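Local coordinates for protein chloroplastic group IIB intron splicing facilitator CRS2, chloroplastic (Zea mays, PDB 1RYB) that facilitates the splicing of group IIB introns in chloroplasts as a partner of CAF1 or CAF2, and lacks peptidyl-tRNA hydrolase activity despite belonging to that family, at residues P17-G22 with P71-K76; G32-V37 with Q165-E170; V42-A47 with A178-V183; V97-I102 with R141-L146. All coordinates share one frame; numbering follows the deposited sequence.

Contact 1 of 4, residues P17-G22 with P71-K76; sequences PWLIAG and PVLVVK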
loop_
_atom_site.group_PDB
_atom_site.type_symbol
_atom_site.label_atom_id
_atom_site.label_comp_id
_atom_site.label_asym_id
_atom_site.label_seq_id
_atom_site.Cartn_x
_atom_site.Cartn_y
_atom_site.Cartn_z
ATOM N N PRO A 17 0.591 -14.893 -9.915
ATOM C CA PRO A 17 1.177 -14.103 -8.795
ATOM C C PRO A 17 0.397 -12.871 -8.448
ATOM O O PRO A 17 -0.491 -12.448 -9.192
ATOM C CB PRO A 17 2.584 -13.673 -9.220
ATOM C CG PRO A 17 2.641 -13.882 -10.731
ATOM C CD PRO A 17 1.396 -14.711 -11.142
ATOM N N TRP A 18 0.747 -12.323 -7.279
ATOM C CA TRP A 18 0.247 -11.032 -6.801
ATOM C C TRP A 18 1.389 -10.053 -6.693
ATOM O O TRP A 18 2.541 -10.425 -6.445
ATOM C CB TRP A 18 -0.402 -11.091 -5.397
ATOM C CG TRP A 18 -1.782 -11.703 -5.418
ATOM C CD1 TRP A 18 -2.088 -13.031 -5.734
ATOM C CD2 TRP A 18 -3.021 -11.059 -5.073
ATOM N NE1 TRP A 18 -3.435 -13.221 -5.628
ATOM C CE2 TRP A 18 -4.044 -12.021 -5.248
ATOM C CE3 TRP A 18 -3.373 -9.752 -4.706
ATOM C CZ2 TRP A 18 -5.367 -11.729 -4.900
ATOM C CZ3 TRP A 18 -4.746 -9.454 -4.489
ATOM C CH2 TRP A 18 -5.698 -10.425 -4.593
ATOM N N LEU A 19 1.037 -8.780 -6.842
ATOM C CA LEU A 19 2.016 -7.736 -6.640
ATOM C C LEU A 19 1.425 -6.900 -5.544
ATOM O O LEU A 19 0.370 -6.356 -5.726
ATOM C CB LEU A 19 2.236 -6.956 -7.951
ATOM C CG LEU A 19 3.334 -5.864 -7.917
ATOM C CD1 LEU A 19 3.382 -5.295 -9.365
ATOM C CD2 LEU A 19 2.836 -4.708 -7.022
ATOM N N ILE A 20 2.082 -6.853 -4.386
ATOM C CA ILE A 20 1.592 -6.156 -3.253
ATOM C C ILE A 20 2.426 -4.921 -3.089
ATOM O O ILE A 20 3.641 -4.993 -2.678
ATOM C CB ILE A 20 1.674 -7.102 -1.998
ATOM C CG1 ILE A 20 0.749 -8.369 -2.193
ATOM C CG2 ILE A 20 1.237 -6.310 -0.729
ATOM C CD1 ILE A 20 1.005 -9.428 -1.186
ATOM N N ALA A 21 1.809 -3.762 -3.373
ATOM C CA ALA A 21 2.610 -2.511 -3.358
ATOM C C ALA A 21 2.139 -1.535 -2.312
ATOM O O ALA A 21 0.974 -1.290 -2.218
ATOM C CB ALA A 21 2.519 -1.840 -4.765
ATOM N N GLY A 22 3.071 -1.032 -1.504
ATOM C CA GLY A 22 2.756 -0.043 -0.472
ATOM C C GLY A 22 3.369 1.289 -0.959
ATOM O O GLY A 22 4.540 1.309 -1.455
ATOM N N PRO A 71 2.584 -17.234 -5.184
ATOM C CA PRO A 71 3.800 -16.399 -5.395
ATOM C C PRO A 71 3.380 -14.920 -5.339
ATOM O O PRO A 71 2.361 -14.499 -5.925
ATOM C CB PRO A 71 4.255 -16.728 -6.809
ATOM C CG PRO A 71 3.378 -17.866 -7.310
ATOM C CD PRO A 71 2.187 -18.040 -6.380
ATOM N N VAL A 72 4.188 -14.112 -4.691
ATOM C CA VAL A 72 3.868 -12.697 -4.663
ATOM C C VAL A 72 5.158 -11.900 -4.799
ATOM O O VAL A 72 6.284 -12.377 -4.481
ATOM C CB VAL A 72 3.244 -12.320 -3.272
ATOM C CG1 VAL A 72 2.031 -13.173 -2.905
ATOM C CG2 VAL A 72 4.249 -12.388 -2.094
ATOM N N LEU A 73 4.987 -10.650 -5.178
ATOM C CA LEU A 73 6.100 -9.723 -5.031
ATOM C C LEU A 73 5.649 -8.612 -4.114
ATOM O O LEU A 73 4.483 -8.288 -4.112
ATOM C CB LEU A 73 6.749 -9.258 -6.316
ATOM C CG LEU A 73 5.875 -8.628 -7.342
ATOM C CD1 LEU A 73 6.751 -7.647 -8.109
ATOM C CD2 LEU A 73 5.400 -9.661 -8.357
ATOM N N VAL A 74 6.505 -8.171 -3.223
ATOM C CA VAL A 74 6.181 -7.081 -2.311
ATOM C C VAL A 74 7.002 -5.912 -2.724
ATOM O O VAL A 74 8.146 -6.068 -2.891
ATOM C CB VAL A 74 6.324 -7.423 -0.803
ATOM C CG1 VAL A 74 5.298 -8.470 -0.381
ATOM C CG2 VAL A 74 7.699 -7.878 -0.487
ATOM N N VAL A 75 6.399 -4.746 -2.930
ATOM C CA VAL A 75 7.102 -3.639 -3.567
ATOM C C VAL A 75 6.909 -2.290 -2.854
ATOM O O VAL A 75 5.810 -1.994 -2.430
ATOM C CB VAL A 75 6.421 -3.467 -4.943
ATOM C CG1 VAL A 75 6.964 -2.274 -5.728
ATOM C CG2 VAL A 75 6.447 -4.714 -5.777
ATOM N N LYS A 76 7.985 -1.511 -2.772
ATOM C CA LYS A 76 8.008 -0.130 -2.262
ATOM C C LYS A 76 8.646 0.690 -3.364
ATOM O O LYS A 76 9.888 0.656 -3.573
ATOM C CB LYS A 76 8.847 0.026 -0.986
ATOM C CG LYS A 76 8.175 -0.750 0.191
ATOM C CD LYS A 76 8.714 -0.330 1.575
ATOM C CE LYS A 76 10.142 -0.787 1.762
ATOM N NZ LYS A 76 10.727 -0.489 3.101
#
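L19 lays its isobutyl group across that of L73, CG to CG at 3.8 Å, and sends CD2 on to CG2 of V75, also 3.8 Å away. The reach is set by its first torsion: CG stands anti to the backbone N (chi1 -176°), which lays the chain across L73 and toward V75. L73 has the rarer setting, CG between N and the carbonyl carbon (chi1 55°), which folds its end back over strand 18-22 and brings CD2 to 3.5 Å from the carbonyl O of W18. A21 and V75 continue this face. On the other face I20 rests CB against CG1 of V74 at 4.2 Å and turns CD1 toward V72, while W18 offers only CB to V72 and carries its indole away.

Between the faces runs a regular parallel ladder. W18 N donates to P71 O, L73 N to W18 O, I20 N to L73 O (2.8 Å, almost straight), V75 N to I20 O and G22 N to V75 O. CA-H...O contacts lie alongside, the shortest from P17 CA to P71 O at 3.1 Å. The two short strands are twisted by 20°.

This pairing lies within the mixed central sheet of the alpha/beta peptidyl-tRNA hydrolase fold. Strand 102-108 flanks 18-22 on its far edge, bonding L19 and A21, and 60-67 lies beyond 70-77. Helix 84-94 covers the L19, A21 and V75 face; helix 37-48 packs on I20 and V74, where K76 forms a salt bridge with D43.

Contact 2 of 4, residues G32-V37 with Q165-E170; sequences GTRHNV and QKFSSE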
loop_
_atom_site.group_PDB
_atom_site.type_symbol
_atom_site.label_atom_id
_atom_site.label_comp_id
_atom_site.label_asym_id
_atom_site.label_seq_id
_atom_site.Cartn_x
_atom_site.Cartn_y
_atom_site.Cartn_z
ATOM N N GLY A 32 8.348 6.980 8.711
ATOM C CA GLY A 32 7.437 7.190 9.806
ATOM C C GLY A 32 6.343 8.214 9.553
ATOM O O GLY A 32 5.450 8.380 10.374
ATOM N N THR A 33 6.422 8.879 8.389
ATOM C CA THR A 33 5.438 9.888 8.033
ATOM C C THR A 33 4.122 9.264 7.604
ATOM O O THR A 33 4.064 8.107 7.191
ATOM C CB THR A 33 5.991 10.881 7.030
ATOM O OG1 THR A 33 6.224 10.250 5.805
ATOM C CG2 THR A 33 7.330 11.527 7.528
ATOM N N ARG A 34 3.074 9.990 7.795
ATOM C CA ARG A 34 1.715 9.443 7.512
ATOM C C ARG A 34 1.567 8.943 6.073
ATOM O O ARG A 34 0.957 7.864 5.820
ATOM C CB ARG A 34 0.629 10.463 7.800
ATOM C CG ARG A 34 0.650 10.891 9.286
ATOM C CD ARG A 34 -0.667 11.632 9.647
ATOM N NE ARG A 34 -0.813 12.009 11.081
ATOM C CZ ARG A 34 -0.219 13.096 11.633
ATOM N NH1 ARG A 34 0.560 13.901 10.897
ATOM N NH2 ARG A 34 -0.387 13.328 12.969
ATOM N N HIS A 35 2.061 9.737 5.146
ATOM C CA HIS A 35 1.986 9.357 3.726
ATOM C C HIS A 35 2.836 8.112 3.397
ATOM O O HIS A 35 2.740 7.594 2.288
ATOM C CB HIS A 35 2.500 10.548 2.883
ATOM C CG HIS A 35 1.777 10.856 1.569
ATOM N ND1 HIS A 35 0.486 10.518 1.353
ATOM C CD2 HIS A 35 2.219 11.532 0.489
ATOM C CE1 HIS A 35 0.147 10.952 0.159
ATOM N NE2 HIS A 35 1.197 11.546 -0.399
ATOM N N ASN A 36 3.651 7.631 4.322
ATOM C CA ASN A 36 4.431 6.408 4.116
ATOM C C ASN A 36 3.842 5.192 4.787
ATOM O O ASN A 36 4.466 4.165 4.838
ATOM C CB ASN A 36 5.849 6.577 4.682
ATOM C CG ASN A 36 6.790 7.092 3.596
ATOM O OD1 ASN A 36 6.417 7.855 2.700
ATOM N ND2 ASN A 36 7.999 6.582 3.570
ATOM N N VAL A 37 2.634 5.276 5.389
ATOM C CA VAL A 37 2.138 4.134 6.095
ATOM C C VAL A 37 1.979 2.914 5.202
ATOM O O VAL A 37 2.012 1.820 5.700
ATOM C CB VAL A 37 0.853 4.500 6.888
ATOM C CG1 VAL A 37 -0.358 4.770 5.986
ATOM C CG2 VAL A 37 0.504 3.521 8.025
ATOM N N GLN A 165 4.233 14.530 8.138
ATOM C CA GLN A 165 4.567 14.474 9.587
ATOM C C GLN A 165 4.355 13.102 10.147
ATOM O O GLN A 165 3.722 12.263 9.554
ATOM C CB GLN A 165 3.722 15.451 10.382
ATOM C CG GLN A 165 4.471 16.819 10.409
ATOM C CD GLN A 165 5.639 16.762 11.396
ATOM O OE1 GLN A 165 6.356 17.765 11.608
ATOM N NE2 GLN A 165 5.832 15.575 12.015
ATOM N N LYS A 166 4.963 12.848 11.253
ATOM C CA LYS A 166 4.850 11.531 11.871
ATOM C C LYS A 166 3.540 11.415 12.638
ATOM O O LYS A 166 2.892 12.399 12.984
ATOM C CB LYS A 166 6.046 11.366 12.801
ATOM C CG LYS A 166 7.341 11.208 11.971
ATOM C CD LYS A 166 8.496 10.480 12.694
ATOM C CE LYS A 166 9.872 10.688 12.039
ATOM N NZ LYS A 166 10.964 9.894 12.646
ATOM N N PHE A 167 3.141 10.204 12.942
ATOM C CA PHE A 167 1.953 10.016 13.677
ATOM C C PHE A 167 2.217 10.438 15.105
ATOM O O PHE A 167 3.327 10.206 15.616
ATOM C CB PHE A 167 1.612 8.522 13.710
ATOM C CG PHE A 167 1.095 7.983 12.384
ATOM C CD1 PHE A 167 1.914 7.200 11.571
ATOM C CD2 PHE A 167 -0.193 8.308 11.931
ATOM C CE1 PHE A 167 1.389 6.641 10.389
ATOM C CE2 PHE A 167 -0.718 7.777 10.751
ATOM C CZ PHE A 167 0.137 7.031 9.928
ATOM N N SER A 168 1.177 10.936 15.759
ATOM C CA SER A 168 1.248 11.248 17.198
ATOM C C SER A 168 1.423 9.993 17.994
ATOM O O SER A 168 1.250 8.872 17.489
ATOM C CB SER A 168 0.063 12.045 17.724
ATOM O OG SER A 168 -1.098 11.244 17.741
ATOM N N SER A 169 1.752 10.147 19.267
ATOM C CA SER A 169 1.939 8.975 20.098
ATOM C C SER A 169 0.699 8.129 20.115
ATOM O O SER A 169 0.743 6.864 20.093
ATOM C CB SER A 169 2.169 9.419 21.549
ATOM O OG SER A 169 3.440 9.969 21.705
ATOM N N GLU A 170 -0.434 8.825 20.219
ATOM C CA GLU A 170 -1.678 8.076 20.315
ATOM C C GLU A 170 -2.028 7.385 18.986
ATOM O O GLU A 170 -2.448 6.246 18.973
ATOM C CB GLU A 170 -2.839 8.935 20.833
ATOM C CG GLU A 170 -2.553 9.577 22.230
ATOM C CD GLU A 170 -1.564 10.711 22.187
ATOM O OE1 GLU A 170 -1.293 11.328 21.175
ATOM O OE2 GLU A 170 -1.006 10.948 23.349
HETATM O O HOH W 1 5.203 7.587 12.833
#
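R34 and F167 bury the most surface here, and they meet as an aliphatic chain crossing a ring. CG of R34 sits over one face of the phenyl ring, 3.9 Å from its centroid and 20° off the normal, a CH-pi contact. The R34 chain is extended from CG to NE and passes obliquely over the ring, so the guanidinium ends beyond it with its plane 74° from that of the ring. K166 O lies 3.2 Å above the guanidinium plane, offset toward the rim, and makes no hydrogen bond to it. The cation is instead held by a salt bridge from NH2 to E171 and a bond from NH1 to F162 O. CG2 of V37 adds a contact with F167 CZ at 4.0 Å.

The first of these segments leads into helix 37-48 and contains H35, which corresponds to the catalytic proton acceptor of peptidyl-tRNA hydrolases; its ND1 is bonded to D107. The other leads, with S168 as N-cap, into the long C-terminal helix 169-192, so that the histidine-bearing loop lies against that helix's start.

Q165 contributes its carbonyl O, with CB against R34 NH1: R34 N donates to Q165 O at 2.9 Å, and CA of T33 approaches the same oxygen at 3.3 Å. A water donates to G32 O at 2.6 Å and accepts a weak bond from F167 N.

Contact 3 of 4, residues V42-A47 with A178-V183; sequences VDRIAA and ALEQGV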
loop_
_atom_site.group_PDB
_atom_site.type_symbol
_atom_site.label_atom_id
_atom_site.label_comp_id
_atom_site.label_asym_id
_atom_site.label_seq_id
_atom_site.Cartn_x
_atom_site.Cartn_y
_atom_site.Cartn_z
ATOM N N VAL A 42 3.506 -2.903 4.014
ATOM C CA VAL A 42 4.259 -3.861 3.233
ATOM C C VAL A 42 5.531 -4.365 3.989
ATOM O O VAL A 42 5.904 -5.527 3.876
ATOM C CB VAL A 42 4.510 -3.471 1.754
ATOM C CG1 VAL A 42 3.177 -3.225 1.072
ATOM C CG2 VAL A 42 5.419 -2.286 1.607
ATOM N N ASP A 43 6.164 -3.525 4.750
ATOM C CA ASP A 43 7.302 -4.002 5.519
ATOM C C ASP A 43 6.883 -5.063 6.459
ATOM O O ASP A 43 7.582 -6.008 6.681
ATOM C CB ASP A 43 7.973 -2.891 6.354
ATOM C CG ASP A 43 8.839 -1.976 5.483
ATOM O OD1 ASP A 43 9.345 -2.314 4.440
ATOM O OD2 ASP A 43 9.013 -0.782 6.012
ATOM N N ARG A 44 5.733 -4.881 7.026
ATOM C CA ARG A 44 5.208 -5.825 7.992
ATOM C C ARG A 44 4.786 -7.093 7.310
ATOM O O ARG A 44 5.015 -8.190 7.802
ATOM C CB ARG A 44 4.085 -5.169 8.803
ATOM C CG ARG A 44 3.427 -6.125 9.768
ATOM C CD ARG A 44 4.338 -6.612 10.921
ATOM N NE ARG A 44 3.578 -7.576 11.751
ATOM C CZ ARG A 44 3.503 -8.912 11.578
ATOM N NH1 ARG A 44 4.207 -9.593 10.668
ATOM N NH2 ARG A 44 2.708 -9.598 12.384
ATOM N N ILE A 45 4.187 -6.988 6.129
ATOM C CA ILE A 45 3.814 -8.211 5.403
ATOM C C ILE A 45 5.077 -8.980 5.016
ATOM O O ILE A 45 5.183 -10.225 5.191
ATOM C CB ILE A 45 2.975 -7.878 4.167
ATOM C CG1 ILE A 45 1.607 -7.356 4.670
ATOM C CG2 ILE A 45 2.811 -9.082 3.208
ATOM C CD1 ILE A 45 0.869 -6.598 3.573
ATOM N N ALA A 46 6.036 -8.262 4.532
ATOM C CA ALA A 46 7.280 -8.886 4.114
ATOM C C ALA A 46 7.924 -9.595 5.257
ATOM O O ALA A 46 8.379 -10.738 5.160
ATOM C CB ALA A 46 8.238 -7.855 3.542
ATOM N N ALA A 47 7.950 -8.953 6.373
ATOM C CA ALA A 47 8.486 -9.615 7.518
ATOM C C ALA A 47 7.715 -10.907 7.855
ATOM O O ALA A 47 8.299 -11.929 8.128
ATOM C CB ALA A 47 8.592 -8.705 8.757
ATOM N N ALA A 178 -3.371 -1.534 13.571
ATOM C CA ALA A 178 -3.859 -1.738 12.197
ATOM C C ALA A 178 -2.867 -2.582 11.378
ATOM O O ALA A 178 -3.260 -3.328 10.485
ATOM C CB ALA A 178 -4.016 -0.428 11.462
ATOM N N LEU A 179 -1.573 -2.406 11.623
ATOM C CA LEU A 179 -0.640 -3.190 10.831
ATOM C C LEU A 179 -0.835 -4.665 11.149
ATOM O O LEU A 179 -0.678 -5.520 10.292
ATOM C CB LEU A 179 0.847 -2.827 11.058
ATOM C CG LEU A 179 1.103 -1.339 10.841
ATOM C CD1 LEU A 179 2.494 -0.990 11.385
ATOM C CD2 LEU A 179 1.032 -1.020 9.330
ATOM N N GLU A 180 -1.067 -4.987 12.412
ATOM C CA GLU A 180 -1.193 -6.388 12.698
ATOM C C GLU A 180 -2.438 -6.932 12.000
ATOM O O GLU A 180 -2.485 -8.090 11.500
ATOM C CB GLU A 180 -1.299 -6.584 14.216
ATOM C CG GLU A 180 0.055 -6.428 14.910
ATOM C CD GLU A 180 1.175 -7.135 14.193
ATOM O OE1 GLU A 180 2.143 -6.552 13.723
ATOM O OE2 GLU A 180 1.019 -8.434 14.149
ATOM N N GLN A 181 -3.485 -6.093 11.967
ATOM C CA GLN A 181 -4.748 -6.533 11.377
ATOM C C GLN A 181 -4.601 -6.702 9.893
ATOM O O GLN A 181 -5.175 -7.632 9.295
ATOM C CB GLN A 181 -5.840 -5.502 11.655
ATOM C CG GLN A 181 -7.113 -5.825 10.866
ATOM C CD GLN A 181 -8.169 -4.752 11.026
ATOM O OE1 GLN A 181 -7.909 -3.670 11.619
ATOM N NE2 GLN A 181 -9.398 -5.087 10.609
ATOM N N GLY A 182 -3.814 -5.766 9.334
ATOM C CA GLY A 182 -3.539 -5.719 7.885
ATOM C C GLY A 182 -2.846 -6.965 7.339
ATOM O O GLY A 182 -3.167 -7.467 6.238
ATOM N N VAL A 183 -1.920 -7.482 8.097
ATOM C CA VAL A 183 -1.204 -8.637 7.673
ATOM C C VAL A 183 -2.138 -9.811 7.428
ATOM O O VAL A 183 -2.069 -10.546 6.450
ATOM C CB VAL A 183 -0.105 -8.974 8.696
ATOM C CG1 VAL A 183 0.621 -10.222 8.199
ATOM C CG2 VAL A 183 0.890 -7.817 8.716
#
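The guanidinium of R44 has CG2 of V183 over the centre of one face, 4.0 Å above the plane, and the carboxylate of E180 at its edge. The two flat groups are nearly coplanar, 19° apart, and join in a side-on, bidentate salt bridge between helices: NE reaches OE1 at 2.6 Å, almost straight at 176°, and NH2 reaches OE2 at 2.7 Å. OE2 uses its syn lone pair, while NE meets OE1 on the syn side, somewhat out of the carboxylate plane. With one oxygen for each nitrogen, the pair of bonds fixes the rotation of both groups. NH1 turns to another carboxylate, forming a salt bridge with E48 one turn along its own helix, so the arginine charge is shared between two acids.

The bridge joins helix 37-48 to the C-terminal helix 169-192 on one side of the alpha/beta fold. The short axes pass 9.3 Å apart at an angle of 54°, and of these two segments the CA atoms of I45 and V183 come nearest.

Both charged chains bend to meet. R44 leaves its helix with CG anti to the backbone N and kinks at chi2, which lays one guanidinium face against V183 CG2; E180 starts out away from the partner helix, and its own bend at chi2 swings the carboxylate back. Behind the salt bridge the contact is apolar. L179 lies against the base of the R44 chain, CB to CG at 4.4 Å. The I45 and V183 side chains run antiparallel past one another, with CG1 of I45 4.1 Å from CG2 of V183.

Contact 4 of 4, residues V97-I102 with R141-L146; sequences VPLRHI and REFPRL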
loop_
_atom_site.group_PDB
_atom_site.type_symbol
_atom_site.label_atom_id
_atom_site.label_comp_id
_atom_site.label_asym_id
_atom_site.label_seq_id
_atom_site.Cartn_x
_atom_site.Cartn_y
_atom_site.Cartn_z
ATOM N N VAL A 97 1.589 -9.944 -13.775
ATOM C CA VAL A 97 0.597 -9.906 -12.735
ATOM C C VAL A 97 -0.678 -9.307 -13.288
ATOM O O VAL A 97 -0.626 -8.181 -13.771
ATOM C CB VAL A 97 1.104 -8.957 -11.629
ATOM C CG1 VAL A 97 0.049 -8.987 -10.446
ATOM C CG2 VAL A 97 2.462 -9.405 -11.163
ATOM N N PRO A 98 -1.788 -10.004 -13.237
ATOM C CA PRO A 98 -3.048 -9.416 -13.717
ATOM C C PRO A 98 -3.542 -8.288 -12.821
ATOM O O PRO A 98 -3.322 -8.279 -11.553
ATOM C CB PRO A 98 -4.085 -10.528 -13.629
ATOM C CG PRO A 98 -3.511 -11.542 -12.661
ATOM C CD PRO A 98 -2.007 -11.329 -12.661
ATOM N N LEU A 99 -4.304 -7.392 -13.443
ATOM C CA LEU A 99 -4.919 -6.265 -12.733
ATOM C C LEU A 99 -5.495 -6.643 -11.364
ATOM O O LEU A 99 -5.272 -6.012 -10.383
ATOM C CB LEU A 99 -6.036 -5.662 -13.576
ATOM C CG LEU A 99 -6.544 -4.349 -13.002
ATOM C CD1 LEU A 99 -5.482 -3.322 -13.122
ATOM C CD2 LEU A 99 -7.743 -3.857 -13.813
ATOM N N ARG A 100 -6.267 -7.676 -11.355
ATOM C CA ARG A 100 -6.987 -8.099 -10.181
ATOM C C ARG A 100 -6.113 -8.534 -9.060
ATOM O O ARG A 100 -6.645 -8.684 -7.944
ATOM C CB ARG A 100 -7.989 -9.219 -10.501
ATOM C CG ARG A 100 -7.306 -10.519 -10.952
ATOM C CD ARG A 100 -8.293 -11.635 -11.371
ATOM N NE ARG A 100 -7.651 -12.880 -11.837
ATOM C CZ ARG A 100 -7.034 -13.001 -13.035
ATOM N NH1 ARG A 100 -6.439 -14.148 -13.467
ATOM N NH2 ARG A 100 -6.990 -11.923 -13.802
ATOM N N HIS A 101 -4.806 -8.722 -9.360
ATOM C CA HIS A 101 -3.840 -9.172 -8.345
ATOM C C HIS A 101 -2.801 -8.115 -8.021
ATOM O O HIS A 101 -1.751 -8.408 -7.428
ATOM C CB HIS A 101 -3.123 -10.453 -8.803
ATOM C CG HIS A 101 -3.982 -11.644 -8.720
ATOM N ND1 HIS A 101 -3.504 -12.881 -9.084
ATOM C CD2 HIS A 101 -5.308 -11.784 -8.313
ATOM C CE1 HIS A 101 -4.537 -13.759 -8.901
ATOM N NE2 HIS A 101 -5.634 -13.097 -8.441
ATOM N N ILE A 102 -3.086 -6.891 -8.450
ATOM C CA ILE A 102 -2.216 -5.779 -8.136
ATOM C C ILE A 102 -2.839 -5.103 -6.950
ATOM O O ILE A 102 -3.847 -4.384 -7.099
ATOM C CB ILE A 102 -2.152 -4.774 -9.285
ATOM C CG1 ILE A 102 -1.598 -5.471 -10.569
ATOM C CG2 ILE A 102 -1.249 -3.602 -8.870
ATOM C CD1 ILE A 102 -1.608 -4.558 -11.773
ATOM N N ARG A 141 -9.121 0.755 -13.090
ATOM C CA ARG A 141 -9.341 0.937 -11.676
ATOM C C ARG A 141 -9.720 -0.317 -10.940
ATOM O O ARG A 141 -9.822 -0.298 -9.743
ATOM C CB ARG A 141 -10.466 1.918 -11.444
ATOM C CG ARG A 141 -10.020 3.284 -11.942
ATOM C CD ARG A 141 -10.997 4.426 -11.592
ATOM N NE ARG A 141 -12.354 4.263 -12.119
ATOM C CZ ARG A 141 -12.755 4.578 -13.365
ATOM N NH1 ARG A 141 -11.925 5.092 -14.268
ATOM N NH2 ARG A 141 -14.022 4.364 -13.698
ATOM N N GLU A 142 -9.920 -1.395 -11.646
ATOM C CA GLU A 142 -10.379 -2.589 -11.015
ATOM C C GLU A 142 -9.299 -3.433 -10.358
ATOM O O GLU A 142 -9.200 -4.669 -10.593
ATOM C CB GLU A 142 -11.298 -3.453 -11.931
ATOM C CG GLU A 142 -12.479 -2.674 -12.602
ATOM C CD GLU A 142 -12.082 -1.532 -13.543
ATOM O OE1 GLU A 142 -12.729 -0.494 -13.621
ATOM O OE2 GLU A 142 -11.025 -1.785 -14.321
ATOM N N PHE A 143 -8.510 -2.771 -9.567
ATOM C CA PHE A 143 -7.510 -3.472 -8.807
ATOM C C PHE A 143 -7.845 -3.320 -7.316
ATOM O O PHE A 143 -8.377 -2.323 -6.897
ATOM C CB PHE A 143 -6.055 -3.042 -9.161
ATOM C CG PHE A 143 -5.790 -1.579 -8.985
ATOM C CD1 PHE A 143 -5.351 -1.068 -7.762
ATOM C CD2 PHE A 143 -6.019 -0.697 -10.042
ATOM C CE1 PHE A 143 -5.115 0.294 -7.580
ATOM C CE2 PHE A 143 -5.805 0.671 -9.874
ATOM C CZ PHE A 143 -5.363 1.163 -8.641
ATOM N N PRO A 144 -7.513 -4.290 -6.510
ATOM C CA PRO A 144 -7.794 -4.179 -5.100
ATOM C C PRO A 144 -6.880 -3.169 -4.340
ATOM O O PRO A 144 -5.723 -3.000 -4.668
ATOM C CB PRO A 144 -7.534 -5.564 -4.522
ATOM C CG PRO A 144 -6.634 -6.223 -5.540
ATOM C CD PRO A 144 -6.905 -5.582 -6.865
ATOM N N ARG A 145 -7.462 -2.577 -3.273
ATOM C CA ARG A 145 -6.779 -1.615 -2.439
ATOM C C ARG A 145 -7.068 -1.865 -1.040
ATOM O O ARG A 145 -8.224 -2.023 -0.653
ATOM C CB ARG A 145 -7.298 -0.191 -2.629
ATOM C CG ARG A 145 -7.422 0.285 -4.038
ATOM C CD ARG A 145 -8.762 -0.059 -4.608
ATOM N NE ARG A 145 -8.748 0.249 -6.037
ATOM C CZ ARG A 145 -8.943 1.451 -6.508
ATOM N NH1 ARG A 145 -9.196 2.484 -5.686
ATOM N NH2 ARG A 145 -8.912 1.636 -7.829
ATOM N N LEU A 146 -6.052 -1.658 -0.201
ATOM C CA LEU A 146 -6.243 -1.679 1.236
ATOM C C LEU A 146 -5.926 -0.277 1.714
ATOM O O LEU A 146 -4.767 0.196 1.648
ATOM C CB LEU A 146 -5.315 -2.668 1.957
ATOM C CG LEU A 146 -5.461 -2.673 3.476
ATOM C CD1 LEU A 146 -6.796 -3.290 3.917
ATOM C CD2 LEU A 146 -4.297 -3.456 4.072
#
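Two connections at one end of the central sheet pack together here: the turn that enters strand 102-108 and the one that enters its parallel neighbour 145-149. The site is far from the family's active-site residues. L99, in a short 3-10 turn, buries more surface than any other residue of the contact. Its CG stands anti to the backbone N (chi1 -170°), which carries the branched end across to the other turn: CG and CD2 each lie 3.6 Å from E142 O, and CD1 reaches F143 CB at 4.0 Å. E142 is the centre of an inverse gamma turn, and its CB flanks the same leucine methyl, CD2.

F143 makes its closest approach through CB, with the near part of the ring adding looser contacts to I102 O and L99 CD1. CB meets two carbonyl oxygens, L99 O and I102 O, each 3.3 Å away. Its first torsion places CG between the backbone N and the carbonyl carbon (chi1 57°), and the ring swings away to pack on helix 128-136. P144 follows with CD 3.3 Å from both R100 O and I102 O; it also touches W18 of strand 18-22.

Within 141-146, R145 braces the backbone. NE donates to F143 O at 2.7 Å, with that oxygen in the guanidinium plane, and NH2 donates to R141 O. The same NH2 lies over one face of the F143 ring.

The P144 ring offers R100 O and I102 O only C-H groups; the two segments are joined by van der Waals packing, while polar bonds stiffen each turn separately.

Contact 1 is the buried core, a run of backbone bonds between two sheet strands with aliphatic residues on both faces; the other three are partly buried. Contact 4 reaches the same sheet and touches contact 1, where H101 bonds to P17 and L19 and stacks on W18, yet its own segments meet by packing alone. Contacts 2 and 3 both use helix 169-192: contact 2 meets its start through a CH-pi contact and one backbone bond, contact 3 its middle through a salt bridge over apolar side chains. Contact 3 also meets contact 1, through D43 and V42, which touch the C-terminal ends of the paired strands. Contacts 1 and 2 lie on opposite sides of the chain's centre.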